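Local atomic coordinates of cytosine deaminase (PDB entry 4R85), a protein that probably deaminates 5-methylcytosine and cytosine by hydrolysis, using an iron(II) ion in the active site of an amidohydrolase-fold barrel. Residues L132-K135 against Q136-D140; R166-E169 against M170-V174; H334-Y338 against D339-R343; N351-A355 against L356-D360. One frame throughout, in Å; residues are numbered along the deposited sequence.

Contact 1: L132-K135 against Q136-D140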
loop_
_atom_site.group_PDB
_atom_site.type_symbol
_atom_site.label_atom_id
_atom_site.label_comp_id
_atom_site.label_asym_id
_atom_site.label_seq_id
_atom_site.Cartn_x
_atom_site.Cartn_y
_atom_site.Cartn_z
ATOM N N LEU A 132 -27.425 3.239 14.982
ATOM C CA LEU A 132 -27.625 3.612 16.381
ATOM C C LEU A 132 -27.825 2.368 17.244
ATOM O O LEU A 132 -27.335 2.306 18.371
ATOM C CB LEU A 132 -28.806 4.578 16.545
ATOM C CG LEU A 132 -28.565 6.013 16.050
ATOM C CD1 LEU A 132 -29.886 6.756 15.904
ATOM C CD2 LEU A 132 -27.649 6.765 17.001
ATOM N N ALA A 133 -28.536 1.375 16.716
ATOM C CA ALA A 133 -28.700 0.115 17.434
ATOM C C ALA A 133 -27.395 -0.679 17.457
ATOM O O ALA A 133 -27.044 -1.278 18.478
ATOM C CB ALA A 133 -29.819 -0.715 16.828
ATOM N N VAL A 134 -26.691 -0.679 16.328
ATOM C CA VAL A 134 -25.416 -1.384 16.186
ATOM C C VAL A 134 -24.398 -0.856 17.197
ATOM O O VAL A 134 -23.570 -1.606 17.727
ATOM C CB VAL A 134 -24.862 -1.239 14.745
ATOM C CG1 VAL A 134 -23.348 -1.414 14.707
ATOM C CG2 VAL A 134 -25.547 -2.229 13.796
ATOM N N LYS A 135 -24.486 0.438 17.478
ATOM C CA LYS A 135 -23.617 1.068 18.462
ATOM C C LYS A 135 -23.753 0.389 19.826
ATOM O O LYS A 135 -22.776 0.250 20.559
ATOM C CB LYS A 135 -23.931 2.563 18.554
ATOM C CG LYS A 135 -23.220 3.298 19.680
ATOM C CD LYS A 135 -23.598 4.773 19.650
ATOM C CE LYS A 135 -23.029 5.520 20.843
ATOM N NZ LYS A 135 -23.361 6.971 20.794
ATOM N N GLN A 136 -24.965 -0.052 20.154
ATOM C CA GLN A 136 -25.201 -0.763 21.404
ATOM C C GLN A 136 -24.839 -2.237 21.275
ATOM O O GLN A 136 -24.213 -2.811 22.163
ATOM C CB GLN A 136 -26.664 -0.620 21.842
ATOM C CG GLN A 136 -27.124 0.822 21.998
ATOM C CD GLN A 136 -26.234 1.618 22.940
ATOM O OE1 GLN A 136 -25.897 1.154 24.032
ATOM N NE2 GLN A 136 -25.840 2.820 22.519
ATOM N N GLU A 137 -25.230 -2.840 20.156
ATOM C CA GLU A 137 -25.022 -4.266 19.929
ATOM C C GLU A 137 -23.539 -4.631 19.870
ATOM O O GLU A 137 -23.139 -5.699 20.338
ATOM C CB GLU A 137 -25.718 -4.704 18.635
ATOM C CG GLU A 137 -25.561 -6.182 18.306
ATOM C CD GLU A 137 -26.413 -6.622 17.123
ATOM O OE1 GLU A 137 -26.889 -5.747 16.362
ATOM O OE2 GLU A 137 -26.604 -7.848 16.955
ATOM N N ALA A 138 -22.728 -3.747 19.295
ATOM C CA ALA A 138 -21.307 -4.043 19.099
ATOM C C ALA A 138 -20.375 -3.399 20.131
ATOM O O ALA A 138 -19.156 -3.395 19.949
ATOM C CB ALA A 138 -20.875 -3.678 17.676
ATOM N N ALA A 139 -20.944 -2.875 21.215
ATOM C CA ALA A 139 -20.154 -2.229 22.266
ATOM C C ALA A 139 -19.134 -3.169 22.919
ATOM O O ALA A 139 -18.132 -2.715 23.464
ATOM C CB ALA A 139 -21.069 -1.616 23.326
ATOM N N ASP A 140 -19.388 -4.476 22.857
ATOM C CA ASP A 140 -18.443 -5.459 23.382
ATOM C C ASP A 140 -17.158 -5.515 22.549
ATOM O O ASP A 140 -16.134 -6.025 23.008
ATOM C CB ASP A 140 -19.084 -6.851 23.467
ATOM C CG ASP A 140 -19.639 -7.324 22.133
ATOM O OD1 ASP A 140 -20.094 -6.474 21.339
ATOM O OD2 ASP A 140 -19.627 -8.548 21.876
HETATM O O HOH W 1 -27.307 4.311 20.293
#
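Ala133 O takes two backbone N-H groups, those of Glu137 and Gln136, as helix 126-137 comes to its C-terminal end. This helix is the connection in a beta-alpha-beta unit of the barrel, between strands 111-119 and 143-149. The bond from Glu137 N to Ala133 O is the normal i to i+4 link, 2.9 Å long. Gln136 N reaches the same oxygen from above the carbonyl plane, at an N-H...O angle of 131°, so the last turn is already tightening. Ala138 N still bonds to Val134 O, although Ala138 is the first residue to leave helical backbone angles.

The side chains divide by face. Val134 is buried against Arg96 and Ile103 of helix 92-108; its CG1 lies 4.5 Å from Ala138 CB, where a single methyl suits a buried place at the helix end. Lys135 and Gln136 run side by side on another face. With CG anti to the backbone N (chi1 172°) and every later torsion extended, the Lys135 chain carries NZ to Asp173 in a salt bridge, and its aliphatic part passes Gln136 NE2, which is 3.9 Å from Lys135 CG. Glu137, also extended, pairs with Arg96, so a long acidic chain suits this exposed position.

Gln136 instead bends at chi2 (-55°), folding its amide back along the helix. There a water donates to Leu132 O at 2.8 Å and accepts from Gln136 NE2 at 3.1 Å, bridging a backbone carbonyl to a side-chain amide.

Contact 2: R166-E169 against M170-V174; sequences RAIE and MGADV
Met170 lays its CG over the centre of one face of the Arg166 guanidinium, 3.5 Å above the plane, as helix 160-170 ends in a Schellman motif. The two side chains cross at about a right angle, and the bend of Arg166 at chi2 (68°) carries its flat group forward along the helix, over Met170 CG. This is the looser, solvent side: at the guanidinium edge, Glu169 OE1 makes a long salt bridge with Arg166 NH1, 3.9 Å away, while Glu169 OE2 bonds to Tyr202.

The tight side is the buried cap. Ala172 N bonds to Ala167 O at 3.2 Å and 162°, closing the wider loop of the motif, and Gly171 N adds weak bonds to Ala167 O and Ile168 O. Gly171 has a phi of 126°, where a side chain would jam against the preceding carbonyl oxygen. Ala172, small enough for the buried turn, sets its CB 4.0 Å from Ile168 CD1.

Around the cap, Met170 and Ala167 rest on Leu128 of helix 126-137, and Ile168 packs on Leu198 and Tyr202 of helix 185-202. Beyond it the chain enters strand 174-175, where Val174 bonds through its backbone to Ile146 and Ala148 of strand 143-149.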
loop_
_atom_site.group_PDB
_atom_site.type_symbol
_atom_site.label_atom_id
_atom_site.label_comp_id
_atom_site.label_asym_id
_atom_site.label_seq_id
_atom_site.Cartn_x
_atom_site.Cartn_y
_atom_site.Cartn_z
ATOM N N ARG A 166 -33.054 16.157 12.567
ATOM C CA ARG A 166 -33.698 14.925 13.023
ATOM C C ARG A 166 -32.646 13.875 13.376
ATOM O O ARG A 166 -32.761 13.193 14.388
ATOM C CB ARG A 166 -34.650 14.391 11.945
ATOM C CG ARG A 166 -35.352 13.101 12.319
ATOM C CD ARG A 166 -36.356 13.314 13.452
ATOM N NE ARG A 166 -36.724 12.041 14.055
ATOM C CZ ARG A 166 -36.754 11.818 15.363
ATOM N NH1 ARG A 166 -36.460 12.797 16.216
ATOM N NH2 ARG A 166 -37.094 10.620 15.818
ATOM N N ALA A 167 -31.612 13.759 12.545
ATOM C CA ALA A 167 -30.536 12.796 12.789
ATOM C C ALA A 167 -29.827 13.059 14.116
ATOM O O ALA A 167 -29.500 12.131 14.863
ATOM C CB ALA A 167 -29.525 12.832 11.642
ATOM N N ILE A 168 -29.568 14.331 14.387
ATOM C CA ILE A 168 -28.961 14.738 15.649
ATOM C C ILE A 168 -29.893 14.431 16.818
ATOM O O ILE A 168 -29.467 13.887 17.839
ATOM C CB ILE A 168 -28.567 16.231 15.617
ATOM C CG1 ILE A 168 -27.401 16.436 14.644
ATOM C CG2 ILE A 168 -28.232 16.745 17.018
ATOM C CD1 ILE A 168 -26.207 15.539 14.919
ATOM N N GLU A 169 -31.176 14.740 16.671
ATOM C CA GLU A 169 -32.104 14.455 17.758
ATOM C C GLU A 169 -32.237 12.954 18.020
ATOM O O GLU A 169 -32.440 12.529 19.161
ATOM C CB GLU A 169 -33.471 15.097 17.498
ATOM C CG GLU A 169 -33.422 16.608 17.551
ATOM C CD GLU A 169 -34.763 17.259 17.280
ATOM O OE1 GLU A 169 -35.658 16.585 16.724
ATOM O OE2 GLU A 169 -34.916 18.450 17.628
ATOM N N MET A 170 -32.102 12.158 16.964
ATOM C CA MET A 170 -32.156 10.703 17.083
ATOM C C MET A 170 -30.948 10.159 17.837
ATOM O O MET A 170 -30.991 9.053 18.383
ATOM C CB MET A 170 -32.239 10.051 15.700
ATOM C CG MET A 170 -33.631 10.071 15.095
ATOM S SD MET A 170 -33.565 9.575 13.365
ATOM C CE MET A 170 -33.022 7.875 13.490
ATOM N N GLY A 171 -29.868 10.929 17.843
ATOM C CA GLY A 171 -28.727 10.611 18.682
ATOM C C GLY A 171 -27.372 10.500 18.014
ATOM O O GLY A 171 -26.419 10.040 18.645
ATOM N N ALA A 172 -27.264 10.890 16.747
ATOM C CA ALA A 172 -25.941 10.989 16.133
ATOM C C ALA A 172 -25.050 11.891 17.003
ATOM O O ALA A 172 -25.478 12.961 17.439
ATOM C CB ALA A 172 -26.039 11.539 14.724
ATOM N N ASP A 173 -23.825 11.439 17.264
ATOM C CA ASP A 173 -22.895 12.137 18.160
ATOM C C ASP A 173 -22.167 13.280 17.456
ATOM O O ASP A 173 -21.673 14.207 18.108
ATOM C CB ASP A 173 -21.820 11.175 18.681
ATOM C CG ASP A 173 -22.348 9.785 18.950
ATOM O OD1 ASP A 173 -22.771 9.524 20.097
ATOM O OD2 ASP A 173 -22.333 8.948 18.017
ATOM N N VAL A 174 -22.055 13.186 16.132
ATOM C CA VAL A 174 -21.245 14.138 15.378
ATOM C C VAL A 174 -22.041 14.762 14.235
ATOM O O VAL A 174 -22.816 14.075 13.555
ATOM C CB VAL A 174 -19.972 13.458 14.800
ATOM C CG1 VAL A 174 -18.981 14.501 14.289
ATOM C CG2 VAL A 174 -19.311 12.590 15.845
#

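Contact 3: H334-Y338 against D339-R343; sequences HMLGY and DDLQR
The Tyr338 ring and the Gln342 amide meet obliquely, their planes 37° apart, with Gln342 CD 3.6 Å from Tyr338 CE2. The carboxylate of Asp339 lies near another part of the ring, its plane turned 61° from it, and Asp339 OD2 is 3.9 Å from Tyr338 CD2. Tyr338 opens helix 338-342 and Gln342 stands one turn on; Gly337 is the N-cap. Tyr338 CG stands anti to the backbone N (chi1 -175°), which throws the ring outward alongside the helix, where it also meets Trp70 of the second subunit. A large aromatic ring ending in a hydroxyl suits this exposed place at the subunit interface.

Asp340, at N3, supplies one half of a capping box; glycine at the N-cap has no side chain to return the bond. The Asp340 carboxylate swings back toward the start of the helix, and OD2 accepts from Gly337 N at 3.0 Å through its anti lone pair. A short acid three residues after the N-cap is well placed to take this N-H, and its negative charge would probably be eased by the nearby helix start. Glycine suits the N-cap, since a CB would probably come too near Asp340 OD2 as placed. Met335 O, by contrast, is buried close to Asp340 CB without a polar partner.

On the apolar side, Leu336 CD2 and Leu341 CD2 touch at 4.0 Å. Both leucines pack on Leu330 of the preceding helix, and Leu341 also reaches Tyr381 and Val384 of helix 380-386. The turn is fastened by Leu341 N, which bonds to Gly337 O at 3.0 Å.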
loop_
_atom_site.group_PDB
_atom_site.type_symbol
_atom_site.label_atom_id
_atom_site.label_comp_id
_atom_site.label_asym_id
_atom_site.label_seq_id
_atom_site.Cartn_x
_atom_site.Cartn_y
_atom_site.Cartn_z
ATOM N N HIS A 334 5.027 11.465 1.332
ATOM C CA HIS A 334 6.475 11.664 1.464
ATOM C C HIS A 334 6.903 11.759 2.921
ATOM O O HIS A 334 7.596 12.694 3.322
ATOM C CB HIS A 334 6.942 12.904 0.691
ATOM C CG HIS A 334 7.065 12.678 -0.782
ATOM N ND1 HIS A 334 7.111 13.711 -1.693
ATOM C CD2 HIS A 334 7.180 11.535 -1.499
ATOM C CE1 HIS A 334 7.244 13.213 -2.911
ATOM N NE2 HIS A 334 7.279 11.896 -2.821
ATOM N N MET A 335 6.491 10.766 3.698
ATOM C CA MET A 335 6.819 10.693 5.109
ATOM C C MET A 335 7.546 9.391 5.407
ATOM O O MET A 335 7.204 8.677 6.346
ATOM C CB MET A 335 5.535 10.778 5.932
ATOM C CG MET A 335 4.841 12.114 5.779
ATOM S SD MET A 335 3.159 12.084 6.426
ATOM C CE MET A 335 3.522 12.315 8.154
ATOM N N LEU A 336 8.550 9.083 4.599
ATOM C CA LEU A 336 9.371 7.901 4.837
ATOM C C LEU A 336 10.739 8.263 5.408
ATOM O O LEU A 336 11.688 7.491 5.303
ATOM C CB LEU A 336 9.513 7.068 3.558
ATOM C CG LEU A 336 8.211 6.357 3.172
ATOM C CD1 LEU A 336 8.450 5.424 1.996
ATOM C CD2 LEU A 336 7.650 5.584 4.363
ATOM N N GLY A 337 10.840 9.435 6.027
ATOM C CA GLY A 337 12.092 9.824 6.654
ATOM C C GLY A 337 12.317 8.996 7.912
ATOM O O GLY A 337 11.371 8.402 8.454
ATOM N N TYR A 338 13.558 8.955 8.381
ATOM C CA TYR A 338 13.900 8.195 9.583
ATOM C C TYR A 338 13.061 8.609 10.802
ATOM O O TYR A 338 12.494 7.764 11.494
ATOM C CB TYR A 338 15.389 8.345 9.907
ATOM C CG TYR A 338 15.817 7.486 11.071
ATOM C CD1 TYR A 338 16.155 6.158 10.882
ATOM C CD2 TYR A 338 15.855 7.996 12.365
ATOM C CE1 TYR A 338 16.536 5.360 11.940
ATOM C CE2 TYR A 338 16.233 7.206 13.431
ATOM C CZ TYR A 338 16.573 5.888 13.211
ATOM O OH TYR A 338 16.954 5.091 14.264
ATOM N N ASP A 339 12.985 9.909 11.059
ATOM C CA ASP A 339 12.186 10.408 12.176
ATOM C C ASP A 339 10.697 10.133 11.999
ATOM O O ASP A 339 10.003 9.825 12.977
ATOM C CB ASP A 339 12.435 11.900 12.409
ATOM C CG ASP A 339 13.758 12.161 13.115
ATOM O OD1 ASP A 339 14.323 13.265 12.949
ATOM O OD2 ASP A 339 14.233 11.253 13.836
ATOM N N ASP A 340 10.207 10.244 10.760
ATOM C CA ASP A 340 8.812 9.920 10.458
ATOM C C ASP A 340 8.495 8.475 10.877
ATOM O O ASP A 340 7.509 8.214 11.558
ATOM C CB ASP A 340 8.512 10.053 8.953
ATOM C CG ASP A 340 8.711 11.472 8.413
ATOM O OD1 ASP A 340 8.295 12.453 9.076
ATOM O OD2 ASP A 340 9.274 11.598 7.300
ATOM N N LEU A 341 9.344 7.543 10.455
ATOM C CA LEU A 341 9.118 6.115 10.694
ATOM C C LEU A 341 9.181 5.708 12.171
ATOM O O LEU A 341 8.480 4.789 12.595
ATOM C CB LEU A 341 10.081 5.270 9.848
ATOM C CG LEU A 341 9.720 5.253 8.354
ATOM C CD1 LEU A 341 10.810 4.597 7.513
ATOM C CD2 LEU A 341 8.392 4.553 8.124
ATOM N N GLN A 342 10.004 6.398 12.955
ATOM C CA GLN A 342 10.114 6.112 14.382
ATOM C C GLN A 342 8.872 6.459 15.213
ATOM O O GLN A 342 8.727 5.971 16.333
ATOM C CB GLN A 342 11.336 6.806 14.983
ATOM C CG GLN A 342 12.642 6.093 14.691
ATOM C CD GLN A 342 13.680 6.341 15.771
ATOM O OE1 GLN A 342 14.352 5.413 16.226
ATOM N NE2 GLN A 342 13.808 7.597 16.193
ATOM N N ARG A 343 7.999 7.311 14.682
ATOM C CA ARG A 343 6.773 7.703 15.394
ATOM C C ARG A 343 5.513 7.576 14.528
ATOM O O ARG A 343 4.480 8.174 14.847
ATOM C CB ARG A 343 6.888 9.144 15.942
ATOM C CG ARG A 343 7.359 10.219 14.942
ATOM C CD ARG A 343 6.328 10.572 13.862
ATOM N NE ARG A 343 5.107 11.143 14.428
ATOM C CZ ARG A 343 4.640 12.351 14.129
ATOM N NH1 ARG A 343 3.532 12.800 14.711
ATOM N NH2 ARG A 343 5.279 13.109 13.244
#

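Contact 4: N351-A355 against L356-D360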
loop_
_atom_site.group_PDB
_atom_site.type_symbol
_atom_site.label_atom_id
_atom_site.label_comp_id
_atom_site.label_asym_id
_atom_site.label_seq_id
_atom_site.Cartn_x
_atom_site.Cartn_y
_atom_site.Cartn_z
ATOM N N ASN A 351 -3.155 10.242 17.471
ATOM C CA ASN A 351 -3.698 11.409 16.788
ATOM C C ASN A 351 -5.170 11.188 16.459
ATOM O O ASN A 351 -5.986 12.106 16.525
ATOM C CB ASN A 351 -2.930 11.682 15.500
ATOM C CG ASN A 351 -1.507 12.135 15.752
ATOM O OD1 ASN A 351 -1.015 12.088 16.882
ATOM N ND2 ASN A 351 -0.838 12.588 14.696
ATOM N N SER A 352 -5.493 9.959 16.080
ATOM C CA SER A 352 -6.872 9.582 15.792
ATOM C C SER A 352 -7.749 9.644 17.051
ATOM O O SER A 352 -8.899 10.098 16.999
ATOM C CB SER A 352 -6.898 8.184 15.181
ATOM O OG SER A 352 -6.117 8.144 14.004
ATOM N N ALA A 353 -7.212 9.195 18.180
ATOM C CA ALA A 353 -7.946 9.296 19.441
ATOM C C ALA A 353 -8.231 10.755 19.804
ATOM O O ALA A 353 -9.269 11.070 20.373
ATOM C CB ALA A 353 -7.196 8.599 20.571
ATOM N N ARG A 354 -7.298 11.644 19.475
ATOM C CA ARG A 354 -7.493 13.064 19.740
ATOM C C ARG A 354 -8.613 13.639 18.868
ATOM O O ARG A 354 -9.406 14.464 19.325
ATOM C CB ARG A 354 -6.194 13.826 19.499
ATOM C CG ARG A 354 -6.287 15.314 19.768
ATOM C CD ARG A 354 -4.896 15.953 19.705
ATOM N NE ARG A 354 -4.971 17.407 19.594
ATOM C CZ ARG A 354 -3.936 18.198 19.322
ATOM N NH1 ARG A 354 -2.729 17.681 19.116
ATOM N NH2 ARG A 354 -4.113 19.511 19.242
ATOM N N ALA A 355 -8.666 13.205 17.613
ATOM C CA ALA A 355 -9.708 13.650 16.683
ATOM C C ALA A 355 -11.080 13.223 17.196
ATOM O O ALA A 355 -12.065 13.945 17.061
ATOM C CB ALA A 355 -9.452 13.091 15.295
ATOM N N LEU A 356 -11.133 12.049 17.808
ATOM C CA LEU A 356 -12.385 11.523 18.338
ATOM C C LEU A 356 -12.655 12.013 19.759
ATOM O O LEU A 356 -13.650 11.627 20.363
ATOM C CB LEU A 356 -12.403 9.988 18.275
ATOM C CG LEU A 356 -13.042 9.400 17.000
ATOM C CD1 LEU A 356 -12.418 9.948 15.727
ATOM C CD2 LEU A 356 -12.988 7.874 16.990
ATOM N N CYS A 357 -11.775 12.873 20.282
ATOM C CA CYS A 357 -11.928 13.413 21.640
ATOM C C CYS A 357 -12.097 12.330 22.691
ATOM O O CYS A 357 -12.952 12.449 23.571
ATOM C CB CYS A 357 -13.129 14.362 21.725
ATOM S SG CYS A 357 -12.933 15.878 20.792
ATOM N N LEU A 358 -11.284 11.282 22.620
ATOM C CA LEU A 358 -11.427 10.172 23.568
ATOM C C LEU A 358 -10.889 10.522 24.951
ATOM O O LEU A 358 -11.335 9.966 25.960
ATOM C CB LEU A 358 -10.744 8.914 23.026
ATOM C CG LEU A 358 -11.313 8.418 21.701
ATOM C CD1 LEU A 358 -10.583 7.164 21.244
ATOM C CD2 LEU A 358 -12.821 8.173 21.828
ATOM N N GLY A 359 -9.933 11.447 24.988
ATOM C CA GLY A 359 -9.336 11.903 26.231
ATOM C C GLY A 359 -8.826 10.764 27.096
ATOM O O GLY A 359 -8.111 9.877 26.620
ATOM N N ASP A 360 -9.220 10.772 28.365
ATOM C CA ASP A 360 -8.728 9.781 29.320
ATOM C C ASP A 360 -9.303 8.384 29.133
ATOM O O ASP A 360 -8.961 7.471 29.875
ATOM C CB ASP A 360 -8.939 10.260 30.759
ATOM C CG ASP A 360 -7.912 11.292 31.174
ATOM O OD1 ASP A 360 -6.946 11.500 30.406
ATOM O OD2 ASP A 360 -8.063 11.886 32.262
#
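Ala353 and Leu358 meet across the C-terminal end of helix 350-355, which closes in a Schellman motif. Ala353 CB lies 3.7 Å from Leu358 CD1, and the leucine's CG sits close to Ala353 O, so the branched chain folds over the last turn. Its CG is anti to the carbonyl carbon (chi1 -60°), which brings CD1 back onto Ala353. Alanine suits the facing site because its one methyl leaves room for the larger leucine; it is also touched by Tyr362.

What places these side chains is the backbone of the cap. Cys357 has a positive phi (53°), and this turn of the chain directs Leu358 N at Ala353 O. Cys357 N bonds to Arg354 O at 3.0 Å, coming from above the carbonyl plane, while Leu356 N makes the last i to i+4 link, to Ser352 O at 3.1 Å.

Leu356, buried beside Leu358, brings its CD1 to 3.7 Å from Ser352 O. Farther out it packs with Ser352 on Val53 and Pro55 of strand 47-57, and it also touches Arg115 of strand 111-119, while Leu358 rests on His113 of the same strand. Apolar leucines thus fit both places, fastening the helix end to the barrel strands. The straightest bond of the cap runs from Leu358 N to Ala353 O, 3.0 Å at an N-H...O angle of 174°.

Overall arrangement
Contacts 1, 2 and 4 are helix C-terminal ends of the barrel, while contact 3 is a helix start. Contacts 1 and 2, with centres 15 Å apart, touch directly through the Lys135-Asp173 bridge, 2.7 Å between NZ and OD1, and Leu132 CD1 packs on Met170 O at 3.6 Å. Contact 3 lies on the opposite side of the chain's centre from both, its centre 37 Å from that of contact 1, and it faces the second subunit. Contacts 3 and 4 follow each other along the chain, their nearest atoms about 4 Å apart. The side chains of Val174 in contact 2 and Leu356 in contact 4 each lie about 12 Å from the iron, beyond the metal's ligand shell.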